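Local structure of UL37 (Suid herpesvirus 1, 4K70) at residues G61-A66 with A452-R457. The protein is an inner tegument protein with a likely role in controlling intracellular trafficking of the virus, represented here by its N-terminal half. Sequence-based numbering, arbitrary orientation.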
loop_
_atom_site.group_PDB
_atom_site.type_symbol
_atom_site.label_atom_id
_atom_site.label_comp_id
_atom_site.label_asym_id
_atom_site.label_seq_id
_atom_site.Cartn_x
_atom_site.Cartn_y
_atom_site.Cartn_z
ATOM N N GLY A 61 33.256 -24.731 -20.543
ATOM C CA GLY A 61 33.239 -25.447 -19.278
ATOM C C GLY A 61 33.395 -24.539 -18.075
ATOM O O GLY A 61 33.741 -24.987 -16.986
ATOM N N THR A 62 33.131 -23.254 -18.262
ATOM C CA THR A 62 33.375 -22.292 -17.197
ATOM C C THR A 62 32.264 -22.258 -16.152
ATOM O O THR A 62 31.117 -22.654 -16.402
ATOM C CB THR A 62 33.576 -20.876 -17.736
ATOM O OG1 THR A 62 32.353 -20.423 -18.329
ATOM C CG2 THR A 62 34.690 -20.853 -18.770
ATOM N N CYS A 63 32.641 -21.765 -14.978
ATOM C CA CYS A 63 31.776 -21.683 -13.818
ATOM C C CYS A 63 30.695 -20.623 -14.032
ATOM O O CYS A 63 29.541 -20.817 -13.648
ATOM C CB CYS A 63 32.632 -21.348 -12.594
ATOM S SG CYS A 63 31.728 -21.081 -11.079
ATOM N N GLU A 64 31.083 -19.508 -14.645
ATOM C CA GLU A 64 30.152 -18.449 -15.029
ATOM C C GLU A 64 29.042 -18.985 -15.933
ATOM O O GLU A 64 27.862 -18.715 -15.708
ATOM C CB GLU A 64 30.892 -17.309 -15.738
ATOM C CG GLU A 64 31.807 -16.486 -14.828
ATOM C CD GLU A 64 32.968 -17.297 -14.260
ATOM O OE1 GLU A 64 33.350 -18.303 -14.890
ATOM O OE2 GLU A 64 33.492 -16.934 -13.186
ATOM N N ALA A 65 29.428 -19.751 -16.948
ATOM C CA ALA A 65 28.473 -20.353 -17.874
ATOM C C ALA A 65 27.536 -21.333 -17.180
ATOM O O ALA A 65 26.355 -21.420 -17.516
ATOM C CB ALA A 65 29.201 -21.054 -19.022
ATOM N N ALA A 66 28.076 -22.081 -16.222
ATOM C CA ALA A 66 27.290 -23.067 -15.497
ATOM C C ALA A 66 26.210 -22.352 -14.697
ATOM O O ALA A 66 25.029 -22.709 -14.761
ATOM C CB ALA A 66 28.186 -23.872 -14.573
ATOM N N ALA A 452 28.452 -21.592 -5.321
ATOM C CA ALA A 452 29.381 -22.500 -4.654
ATOM C C ALA A 452 29.305 -23.918 -5.220
ATOM O O ALA A 452 30.308 -24.627 -5.249
ATOM C CB ALA A 452 29.145 -22.508 -3.157
ATOM N N ALA A 453 28.126 -24.329 -5.680
ATOM C CA ALA A 453 27.976 -25.638 -6.319
ATOM C C ALA A 453 28.702 -25.686 -7.661
ATOM O O ALA A 453 29.351 -26.676 -7.995
ATOM C CB ALA A 453 26.508 -25.984 -6.504
ATOM N N ALA A 454 28.580 -24.615 -8.432
ATOM C CA ALA A 454 29.249 -24.532 -9.727
ATOM C C ALA A 454 30.759 -24.415 -9.538
ATOM O O ALA A 454 31.538 -24.909 -10.355
ATOM C CB ALA A 454 28.719 -23.349 -10.521
ATOM N N GLU A 455 31.161 -23.748 -8.460
ATOM C CA GLU A 455 32.572 -23.598 -8.127
ATOM C C GLU A 455 33.200 -24.955 -7.852
ATOM O O GLU A 455 34.322 -25.223 -8.273
ATOM C CB GLU A 455 32.747 -22.681 -6.915
ATOM C CG GLU A 455 32.682 -21.203 -7.238
ATOM C CD GLU A 455 32.780 -20.333 -5.997
ATOM O OE1 GLU A 455 32.622 -20.877 -4.884
ATOM O OE2 GLU A 455 33.018 -19.108 -6.132
ATOM N N ARG A 456 32.465 -25.813 -7.154
ATOM C CA ARG A 456 32.958 -27.145 -6.828
ATOM C C ARG A 456 33.030 -28.048 -8.053
ATOM O O ARG A 456 34.029 -28.730 -8.261
ATOM C CB ARG A 456 32.108 -27.785 -5.733
ATOM C CG ARG A 456 32.540 -27.391 -4.334
ATOM C CD ARG A 456 31.402 -26.742 -3.567
ATOM N NE ARG A 456 30.157 -27.492 -3.713
ATOM C CZ ARG A 456 28.989 -27.108 -3.208
ATOM N NH1 ARG A 456 28.907 -25.979 -2.520
ATOM N NH2 ARG A 456 27.906 -27.854 -3.395
ATOM N N ARG A 457 31.972 -28.054 -8.859
ATOM C CA ARG A 457 31.975 -28.821 -10.099
ATOM C C ARG A 457 33.142 -28.390 -10.981
ATOM O O ARG A 457 33.744 -29.209 -11.672
ATOM C CB ARG A 457 30.648 -28.665 -10.848
ATOM C CG ARG A 457 30.616 -29.364 -12.205
ATOM C CD ARG A 457 29.238 -29.268 -12.846
ATOM N NE ARG A 457 28.697 -27.922 -12.701
ATOM C CZ ARG A 457 27.402 -27.643 -12.592
ATOM N NH1 ARG A 457 26.500 -28.618 -12.620
ATOM N NH2 ARG A 457 27.014 -26.383 -12.448
#
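Cys63 and Ala454 bring the two backbones to 5.6 Å, CA to CA, where the first turn of helix 63-78 meets a late turn of helix 438-458. No hydrogen bond crosses between the segments. Cys63 holds its sulfur anti to the backbone N (chi1 176°), which lays SG over the other helix. There SG lies 3.8 Å from Ala454 CB and also touches the peptide joining Ala454 to Glu455. Glu455 touches with its CG alone, 4.0 Å from Cys63 SG; beyond CG its extended chain leads away from the sulfur. Glu455 OE2 takes both a salt bridge from Arg466 and a hydrogen bond with Ser463. Ala454 CB also faces Ala66 CB, at 4.1 Å. The small side chains here, Cys63, Ala66 and Ala454, are consistent with so close an approach. Arg457 comes in at the border of the contact. Its chain bends at chi3 (44°), and NH2 reaches to 3.5 Å from Ala66 CB, with the guanidinium oblique to the methyl. The same NH2 forms a salt bridge with Glu70, one turn after Ala66 on helix 63-78, so the charge pair ties the two helices beside the apolar contact. The contact is plain helix packing away from the metal sites. Tyr57 of helix 39-60 touches both Ala66 and Arg457, while Ser463, just before helix 464-481, touches Cys63.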